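Local atomic coordinates of calcium uptake protein 2, mitochondrial (Homo sapiens, PDB entry 6LB7), a protein that binds calcium through an EF-hand and probably regulates, as a partner of MICU1, calcium entry through the mitochondrial calcium uniporter. Residues S61-A66 / N155-M160; A208-F213 / S244-T249; A256-M261 / K275-V280. All blocks are in the same frame, centred on the assembly; numbering follows the deposited sequence.

Interaction 1: residues S61-A66 / N155-M160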
loop_
_atom_site.group_PDB
_atom_site.type_symbol
_atom_site.label_atom_id
_atom_site.label_comp_id
_atom_site.label_asym_id
_atom_site.label_seq_id
_atom_site.Cartn_x
_atom_site.Cartn_y
_atom_site.Cartn_z
ATOM N N SER B 61 4.821 37.104 13.971
ATOM C CA SER B 61 5.498 37.301 15.250
ATOM C C SER B 61 4.517 37.095 16.396
ATOM O O SER B 61 3.554 37.853 16.539
ATOM C CB SER B 61 6.107 38.699 15.337
ATOM O OG SER B 61 7.355 38.775 14.669
ATOM N N GLY B 62 4.750 36.089 17.224
ATOM C CA GLY B 62 3.732 35.797 18.214
ATOM C C GLY B 62 3.470 34.321 18.369
ATOM O O GLY B 62 2.812 33.906 19.327
ATOM N N ILE B 63 4.023 33.519 17.454
ATOM C CA ILE B 63 4.026 32.070 17.576
ATOM C C ILE B 63 4.691 31.610 18.869
ATOM O O ILE B 63 4.699 30.411 19.162
ATOM C CB ILE B 63 4.717 31.453 16.334
ATOM C CG1 ILE B 63 4.164 30.061 16.039
ATOM C CG2 ILE B 63 6.240 31.395 16.520
ATOM C CD1 ILE B 63 4.877 29.344 14.902
ATOM N N GLN B 64 5.257 32.549 19.641
ATOM C CA GLN B 64 5.782 32.304 20.979
ATOM C C GLN B 64 4.710 31.756 21.919
ATOM O O GLN B 64 4.979 30.844 22.709
ATOM C CB GLN B 64 6.359 33.600 21.556
ATOM C CG GLN B 64 7.062 34.469 20.649
ATOM C CD GLN B 64 8.028 33.857 19.773
ATOM O OE1 GLN B 64 8.280 32.863 19.809
ATOM N NE2 GLN B 64 8.568 34.457 18.981
ATOM N N THR B 65 3.523 32.371 21.888
ATOM C CA THR B 65 2.547 32.150 22.953
ATOM C C THR B 65 1.610 30.965 22.718
ATOM O O THR B 65 1.039 30.451 23.689
ATOM C CB THR B 65 1.721 33.423 23.186
ATOM O OG1 THR B 65 0.675 33.151 24.128
ATOM C CG2 THR B 65 1.113 33.927 21.890
ATOM N N ALA B 66 1.436 30.510 21.475
ATOM C CA ALA B 66 0.630 29.317 21.239
ATOM C C ALA B 66 1.287 28.087 21.872
ATOM O O ALA B 66 2.495 28.054 22.138
ATOM C CB ALA B 66 0.412 29.090 19.739
ATOM N N ASN B 155 6.792 33.783 3.987
ATOM C CA ASN B 155 7.047 33.187 5.292
ATOM C C ASN B 155 5.715 32.804 5.940
ATOM O O ASN B 155 4.712 33.497 5.755
ATOM C CB ASN B 155 7.820 34.175 6.166
ATOM C CG ASN B 155 8.585 33.509 7.261
ATOM O OD1 ASN B 155 9.012 32.416 7.147
ATOM N ND2 ASN B 155 8.778 34.177 8.329
ATOM N N THR B 156 5.694 31.685 6.672
ATOM C CA THR B 156 4.438 31.101 7.144
ATOM C C THR B 156 4.585 30.573 8.568
ATOM O O THR B 156 5.689 30.387 9.072
ATOM C CB THR B 156 3.959 29.935 6.260
ATOM O OG1 THR B 156 4.888 28.845 6.386
ATOM C CG2 THR B 156 3.833 30.362 4.798
ATOM N N THR B 157 3.436 30.298 9.195
ATOM C CA THR B 157 3.404 29.737 10.547
ATOM C C THR B 157 4.240 28.465 10.661
ATOM O O THR B 157 5.057 28.334 11.579
ATOM C CB THR B 157 1.962 29.452 10.965
ATOM O OG1 THR B 157 1.195 30.657 10.898
ATOM C CG2 THR B 157 1.913 28.902 12.386
ATOM N N LEU B 158 4.041 27.503 9.745
ATOM C CA LEU B 158 4.808 26.255 9.829
ATOM C C LEU B 158 6.305 26.498 9.624
ATOM O O LEU B 158 7.144 25.911 10.318
ATOM C CB LEU B 158 4.294 25.234 8.809
ATOM C CG LEU B 158 2.953 24.542 9.071
ATOM C CD1 LEU B 158 2.786 23.355 8.143
ATOM C CD2 LEU B 158 2.802 24.108 10.553
ATOM N N GLN B 159 6.670 27.339 8.666
ATOM C CA GLN B 159 8.097 27.577 8.458
ATOM C C GLN B 159 8.723 28.242 9.684
ATOM O O GLN B 159 9.858 27.928 10.054
ATOM C CB GLN B 159 8.312 28.409 7.197
ATOM C CG GLN B 159 7.909 27.689 5.935
ATOM C CD GLN B 159 8.248 28.478 4.702
ATOM O OE1 GLN B 159 9.261 28.225 4.057
ATOM N NE2 GLN B 159 7.407 29.451 4.367
ATOM N N MET B 160 7.979 29.132 10.348
ATOM C CA MET B 160 8.431 29.706 11.617
ATOM C C MET B 160 8.605 28.637 12.687
ATOM O O MET B 160 9.647 28.568 13.350
ATOM C CB MET B 160 7.426 30.741 12.115
ATOM C CG MET B 160 7.247 31.932 11.224
ATOM S SD MET B 160 8.624 33.049 11.473
ATOM C CE MET B 160 8.928 32.812 13.223
#

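Interaction 2: residues A208-F213 / S244-T249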
loop_
_atom_site.group_PDB
_atom_site.type_symbol
_atom_site.label_atom_id
_atom_site.label_comp_id
_atom_site.label_asym_id
_atom_site.label_seq_id
_atom_site.Cartn_x
_atom_site.Cartn_y
_atom_site.Cartn_z
ATOM N N ALA B 208 -22.680 9.055 16.153
ATOM C CA ALA B 208 -23.247 8.727 14.850
ATOM C C ALA B 208 -23.282 9.951 13.944
ATOM O O ALA B 208 -22.981 9.853 12.751
ATOM C CB ALA B 208 -24.649 8.141 15.016
ATOM N N GLU B 209 -23.644 11.118 14.493
ATOM C CA GLU B 209 -23.644 12.343 13.690
ATOM C C GLU B 209 -22.259 12.671 13.171
ATOM O O GLU B 209 -22.107 13.075 12.010
ATOM C CB GLU B 209 -24.155 13.530 14.499
ATOM C CG GLU B 209 -25.609 13.527 14.845
ATOM C CD GLU B 209 -25.909 14.608 15.861
ATOM O OE1 GLU B 209 -26.892 14.477 16.612
ATOM O OE2 GLU B 209 -25.125 15.584 15.935
ATOM N N TRP B 210 -21.233 12.548 14.024
ATOM C CA TRP B 210 -19.866 12.705 13.533
ATOM C C TRP B 210 -19.574 11.707 12.412
ATOM O O TRP B 210 -19.050 12.067 11.351
ATOM C CB TRP B 210 -18.873 12.521 14.689
ATOM C CG TRP B 210 -17.453 12.439 14.218
ATOM C CD1 TRP B 210 -16.606 13.496 13.948
ATOM C CD2 TRP B 210 -16.692 11.245 13.979
ATOM N NE1 TRP B 210 -15.384 13.023 13.553
ATOM C CE2 TRP B 210 -15.410 11.647 13.565
ATOM C CE3 TRP B 210 -16.979 9.876 14.064
ATOM C CZ2 TRP B 210 -14.409 10.727 13.223
ATOM C CZ3 TRP B 210 -15.978 8.956 13.721
ATOM C CH2 TRP B 210 -14.709 9.392 13.308
ATOM N N LEU B 211 -19.921 10.436 12.628
ATOM C CA LEU B 211 -19.509 9.390 11.692
ATOM C C LEU B 211 -20.139 9.591 10.319
ATOM O O LEU B 211 -19.505 9.321 9.296
ATOM C CB LEU B 211 -19.874 8.016 12.264
ATOM C CG LEU B 211 -19.514 6.742 11.497
ATOM C CD1 LEU B 211 -18.038 6.586 11.411
ATOM C CD2 LEU B 211 -20.117 5.518 12.186
ATOM N N LEU B 212 -21.380 10.067 10.281
ATOM C CA LEU B 212 -22.165 10.223 9.067
ATOM C C LEU B 212 -22.089 11.633 8.500
ATOM O O LEU B 212 -22.786 11.941 7.536
ATOM C CB LEU B 212 -23.638 9.859 9.351
ATOM C CG LEU B 212 -23.900 8.393 9.706
ATOM C CD1 LEU B 212 -25.317 8.200 10.230
ATOM C CD2 LEU B 212 -23.665 7.548 8.469
ATOM N N PHE B 213 -21.259 12.495 9.076
ATOM C CA PHE B 213 -21.283 13.908 8.715
ATOM C C PHE B 213 -20.939 14.144 7.245
ATOM O O PHE B 213 -21.471 15.077 6.636
ATOM C CB PHE B 213 -20.327 14.672 9.612
ATOM C CG PHE B 213 -20.483 16.163 9.532
ATOM C CD1 PHE B 213 -21.616 16.776 10.016
ATOM C CD2 PHE B 213 -19.488 16.943 8.979
ATOM C CE1 PHE B 213 -21.759 18.147 9.948
ATOM C CE2 PHE B 213 -19.628 18.326 8.909
ATOM C CZ PHE B 213 -20.751 18.924 9.394
ATOM N N SER B 244 -9.622 6.544 20.147
ATOM C CA SER B 244 -9.258 5.198 19.694
ATOM C C SER B 244 -9.937 4.859 18.378
ATOM O O SER B 244 -9.317 4.255 17.499
ATOM C CB SER B 244 -9.626 4.141 20.737
ATOM O OG SER B 244 -8.945 4.422 21.936
ATOM N N PHE B 245 -11.218 5.213 18.236
ATOM C CA PHE B 245 -11.880 4.988 16.959
ATOM C C PHE B 245 -11.227 5.791 15.854
ATOM O O PHE B 245 -11.050 5.284 14.739
ATOM C CB PHE B 245 -13.364 5.332 17.012
ATOM C CG PHE B 245 -14.099 4.909 15.776
ATOM C CD1 PHE B 245 -14.574 3.606 15.658
ATOM C CD2 PHE B 245 -14.273 5.797 14.708
ATOM C CE1 PHE B 245 -15.239 3.198 14.513
ATOM C CE2 PHE B 245 -14.933 5.402 13.547
ATOM C CZ PHE B 245 -15.417 4.085 13.452
ATOM N N CYS B 246 -10.896 7.058 16.124
ATOM C CA CYS B 246 -10.272 7.864 15.080
ATOM C C CYS B 246 -8.937 7.273 14.654
ATOM O O CYS B 246 -8.591 7.302 13.469
ATOM C CB CYS B 246 -10.108 9.321 15.532
ATOM S SG CYS B 246 -11.676 10.187 15.767
ATOM N N HIS B 247 -8.151 6.766 15.603
ATOM C CA HIS B 247 -6.903 6.096 15.230
ATOM C C HIS B 247 -7.171 4.869 14.362
ATOM O O HIS B 247 -6.422 4.594 13.413
ATOM C CB HIS B 247 -6.126 5.690 16.484
ATOM C CG HIS B 247 -5.540 6.846 17.223
ATOM N ND1 HIS B 247 -5.476 6.901 18.599
ATOM C CD2 HIS B 247 -4.984 7.997 16.773
ATOM C CE1 HIS B 247 -4.905 8.035 18.965
ATOM N NE2 HIS B 247 -4.606 8.721 17.876
ATOM N N PHE B 248 -8.237 4.115 14.674
ATOM C CA PHE B 248 -8.605 2.965 13.852
ATOM C C PHE B 248 -8.943 3.367 12.412
ATOM O O PHE B 248 -8.664 2.607 11.472
ATOM C CB PHE B 248 -9.770 2.208 14.513
ATOM C CG PHE B 248 -10.656 1.458 13.536
ATOM C CD1 PHE B 248 -10.310 0.187 13.106
ATOM C CD2 PHE B 248 -11.844 2.022 13.070
ATOM C CE1 PHE B 248 -11.123 -0.513 12.199
ATOM C CE2 PHE B 248 -12.663 1.329 12.177
ATOM C CZ PHE B 248 -12.294 0.051 11.746
ATOM N N THR B 249 -9.523 4.548 12.201
ATOM C CA THR B 249 -9.837 4.939 10.828
ATOM C C THR B 249 -8.580 5.153 9.975
ATOM O O THR B 249 -8.686 5.162 8.749
ATOM C CB THR B 249 -10.690 6.214 10.790
ATOM O OG1 THR B 249 -9.901 7.332 11.233
ATOM C CG2 THR B 249 -11.941 6.061 11.677
#

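Interaction 3: residues A256-M261 / K275-V280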
loop_
_atom_site.group_PDB
_atom_site.type_symbol
_atom_site.label_atom_id
_atom_site.label_comp_id
_atom_site.label_asym_id
_atom_site.label_seq_id
_atom_site.Cartn_x
_atom_site.Cartn_y
_atom_site.Cartn_z
ATOM N N ALA B 256 -9.845 -3.239 5.495
ATOM C CA ALA B 256 -10.598 -3.655 4.310
ATOM C C ALA B 256 -10.108 -5.001 3.772
ATOM O O ALA B 256 -10.911 -5.811 3.284
ATOM C CB ALA B 256 -10.511 -2.586 3.221
ATOM N N ILE B 257 -8.793 -5.251 3.837
ATOM C CA ILE B 257 -8.265 -6.558 3.448
ATOM C C ILE B 257 -8.831 -7.646 4.350
ATOM O O ILE B 257 -9.208 -8.724 3.887
ATOM C CB ILE B 257 -6.721 -6.554 3.485
ATOM C CG1 ILE B 257 -6.143 -5.741 2.318
ATOM C CG2 ILE B 257 -6.182 -7.991 3.471
ATOM C CD1 ILE B 257 -4.719 -5.233 2.560
ATOM N N ALA B 258 -8.886 -7.388 5.658
ATOM C CA ALA B 258 -9.461 -8.371 6.564
ATOM C C ALA B 258 -10.937 -8.592 6.256
ATOM O O ALA B 258 -11.398 -9.738 6.196
ATOM C CB ALA B 258 -9.255 -7.929 8.011
ATOM N N MET B 259 -11.684 -7.507 5.997
ATOM C CA MET B 259 -13.097 -7.649 5.639
ATOM C C MET B 259 -13.268 -8.483 4.375
ATOM O O MET B 259 -14.184 -9.310 4.290
ATOM C CB MET B 259 -13.751 -6.278 5.448
ATOM C CG MET B 259 -14.022 -5.517 6.757
ATOM S SD MET B 259 -15.067 -6.475 7.891
ATOM C CE MET B 259 -13.907 -6.895 9.159
ATOM N N GLN B 260 -12.399 -8.282 3.382
ATOM C CA GLN B 260 -12.522 -9.043 2.149
ATOM C C GLN B 260 -12.192 -10.506 2.372
ATOM O O GLN B 260 -12.794 -11.382 1.741
ATOM C CB GLN B 260 -11.613 -8.474 1.061
ATOM C CG GLN B 260 -11.923 -9.035 -0.320
ATOM C CD GLN B 260 -10.954 -8.571 -1.385
ATOM O OE1 GLN B 260 -9.733 -8.646 -1.211
ATOM N NE2 GLN B 260 -11.493 -8.084 -2.501
ATOM N N MET B 261 -11.260 -10.803 3.274
ATOM C CA MET B 261 -10.933 -12.205 3.497
ATOM C C MET B 261 -12.082 -12.944 4.170
ATOM O O MET B 261 -12.355 -14.101 3.829
ATOM C CB MET B 261 -9.641 -12.315 4.296
ATOM C CG MET B 261 -8.394 -12.074 3.428
ATOM S SD MET B 261 -6.951 -12.042 4.490
ATOM C CE MET B 261 -5.625 -11.746 3.321
ATOM N N LYS B 275 -14.163 -7.647 15.770
ATOM C CA LYS B 275 -13.136 -7.473 16.791
ATOM C C LYS B 275 -11.783 -7.977 16.315
ATOM O O LYS B 275 -10.762 -7.297 16.482
ATOM C CB LYS B 275 -13.548 -8.200 18.078
ATOM C CG LYS B 275 -14.597 -7.475 18.919
ATOM C CD LYS B 275 -14.867 -8.242 20.216
ATOM C CE LYS B 275 -15.529 -7.365 21.266
ATOM N NZ LYS B 275 -15.893 -8.149 22.494
ATOM N N ARG B 276 -11.754 -9.180 15.728
ATOM C CA ARG B 276 -10.434 -9.689 15.346
ATOM C C ARG B 276 -9.864 -8.908 14.163
ATOM O O ARG B 276 -8.680 -8.539 14.147
ATOM C CB ARG B 276 -10.542 -11.179 15.012
ATOM C CG ARG B 276 -9.258 -11.872 14.664
ATOM C CD ARG B 276 -8.694 -12.652 15.783
ATOM N NE ARG B 276 -7.762 -13.503 15.392
ATOM C CZ ARG B 276 -7.989 -14.656 15.106
ATOM N NH1 ARG B 276 -9.123 -15.120 15.170
ATOM N NH2 ARG B 276 -7.074 -15.349 14.752
ATOM N N ALA B 277 -10.673 -8.461 13.211
ATOM C CA ALA B 277 -10.157 -7.588 12.153
ATOM C C ALA B 277 -9.637 -6.265 12.705
ATOM O O ALA B 277 -8.645 -5.717 12.199
ATOM C CB ALA B 277 -11.248 -7.318 11.141
ATOM N N VAL B 278 -10.327 -5.710 13.705
ATOM C CA VAL B 278 -9.857 -4.480 14.338
ATOM C C VAL B 278 -8.495 -4.714 14.970
ATOM O O VAL B 278 -7.558 -3.933 14.777
ATOM C CB VAL B 278 -10.879 -3.969 15.374
ATOM C CG1 VAL B 278 -10.221 -2.971 16.311
ATOM C CG2 VAL B 278 -12.077 -3.329 14.679
ATOM N N LYS B 279 -8.360 -5.814 15.716
ATOM C CA LYS B 279 -7.099 -6.113 16.391
ATOM C C LYS B 279 -5.975 -6.367 15.391
ATOM O O LYS B 279 -4.846 -5.904 15.580
ATOM C CB LYS B 279 -7.285 -7.325 17.310
ATOM C CG LYS B 279 -6.009 -7.851 17.954
ATOM C CD LYS B 279 -5.625 -7.025 19.172
ATOM C CE LYS B 279 -4.659 -7.782 20.075
ATOM N NZ LYS B 279 -4.302 -6.992 21.286
ATOM N N VAL B 280 -6.258 -7.095 14.317
ATOM C CA VAL B 280 -5.213 -7.346 13.328
ATOM C C VAL B 280 -4.802 -6.047 12.623
ATOM O O VAL B 280 -3.611 -5.796 12.409
ATOM C CB VAL B 280 -5.684 -8.437 12.351
ATOM C CG1 VAL B 280 -4.710 -8.600 11.191
ATOM C CG2 VAL B 280 -5.857 -9.756 13.111
#

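Interaction 1: residues S61-A66 / N155-M160
Ile63 carries the contact from the loop side and lays the end of its side chain on Thr157 and Met160. Its CG1 stands anti to the backbone N (chi1 -151°) and the chain runs on extended, which carries CD1 out to helix 157-163. Ile63 CD1 lies 3.5 Å from the carbonyl oxygen Thr157 O. Ile63 CD1 is also 3.9 Å from Thr157 CG2 and 4.0 Å from Met160 CB. These are van der Waals contacts, and no hydrogen bond joins the two segments. Thr157 and Met160 are one helical turn apart, so one methyl group touches both.

Thr157 divides its roles. Its CG2 faces the isoleucine, while OG1 is hydrogen-bonded to Leu81 N. Met160 meets Ile63 at the base of its side chain, and beyond CB the chain bends at chi2 and chi3. The helix begins here with an N-cap: Thr156 OG1 accepts from Gln159 N at 3.3 Å. It also takes a bond from Gln159 NE2, and Glu86 OE2 is a further hydrogen-bond partner. Helix 157-163 is followed by strand 171-172, which pairs antiparallel with strand 115-116 of the calcium-binding loop. This is consistent with a paired EF-hand lobe in which 157-163 is the entering helix of the second hand.

Ile63 itself lies in the loop between helices 53-60 and 72-76. Leu60 of the first helix touches both Thr157 and Met160, and Phe72 and Leu76 of the second also pack on Thr157.

Interaction 2: residues A208-F213 / S244-T249
Trp210 and Phe245 meet rim to rim at the centre of this helix-helix contact. Phe245 CE2 comes to the edge of the indole near its plane, 3.7 Å from Trp210 CZ3. The phenyl ring stands at 84° to the six-membered ring of Trp210, and the two centroids are 6.0 Å apart. Neither ring lies over the face of the other. Both side chains have CG anti to the backbone N (chi1 170° for Trp210), which sends the rings into the space between the helices.

Two smaller groups complete the tight part. Cys246 SG approaches the indole obliquely, 3.8 Å from Trp210 CZ2, as a sulfur-aromatic contact. Leu211 CD1 packs 4.0 Å from Phe245 CE2. All four residues are buried. The backbones stay well separated, with Leu211 CA and Cys246 CA 10.0 Å apart, so large side chains bridge the gap.

Away from this core the helices meet solvent: His247 is exposed, and Glu209, partly exposed, forms a salt bridge with Lys197.

The indole has further partners: its NE1 is hydrogen-bonded to Glu191 OE1, and Arg318 makes a cation-pi contact. A leucine at Trp210 would probably leave Glu191 without this donor and open a gap beside Phe245 and Cys246.

Helices 204-211 and 239-249 pack here in an aromatic core. Phe195 and Phe242 make edge-to-face contacts with Trp210, and Phe207 does so with Phe245. Leu315 of helix 308-320 and Ile290 of helix 288-298 also touch Phe245, while Phe298 touches Leu211.

Interaction 3: residues A256-M261 / K275-V280
Ala277 receives two apolar contacts from helix 252-264, one from Ala258 and one from Met259. The first is between methyl groups: Ala258 CB lies 3.8 Å from Ala277 CB. The two alanines face each other, and the CA atoms of Ala258 and Ala277 are only 5.7 Å apart. Such a close approach of two helices depends on small side chains where they meet.

The second contact comes from a longer, flexible chain. Met259 has CG beside its own backbone N (chi1 -74°) and bends at chi2 and chi3. The bends turn its terminal methyl across, so that Met259 CE sits 3.3 Å from Ala277 CB. This is tighter than a usual carbon contact. Val269 and His308 also touch Met259.

Some polar side chains beside the pairing reach the chain of another protein in the assembly. Arg276 NH2 forms a salt bridge to an acidic side chain of that other protein, and Gln260 OE1 a hydrogen bond to a polar one. Ile257, Ala258 and Met261 pack on its apolar side chains. Helices 252-264 and 271-282, joined by a short loop, are consistent with a degenerate EF-hand, so the two segments probably belong to its entering and exiting helices.

With no hydrogen bond or charge pair between the two segments, the contact rests on van der Waals fit. That fit brings the helices close, while polar side chains beside it engage the neighbouring protein.

The three contacts follow one another along the chain, and none crosses or encloses another. Interaction 1 closes a long loop. Between its segments lie helices 72-76 to 118-129, the calcium site of Asp109 to Glu120 and the unmodelled residues 131-153. Helix 173-196 then leads toward the second half. Interaction 2 closes a shorter loop holding helix 220-230. Interaction 3 closes a short loop of 13 residues, made of the ends of consecutive helices 252-264 and 271-282 and the turn between them. Interactions 1 and 3 lie on opposite sides of the chain's centre, their centres about 42 Å apart. Interactions 2 and 3 touch: Phe248 CE1 packs 3.9 Å from Val278 CG2. This joins helix 239-249 to helix 271-282.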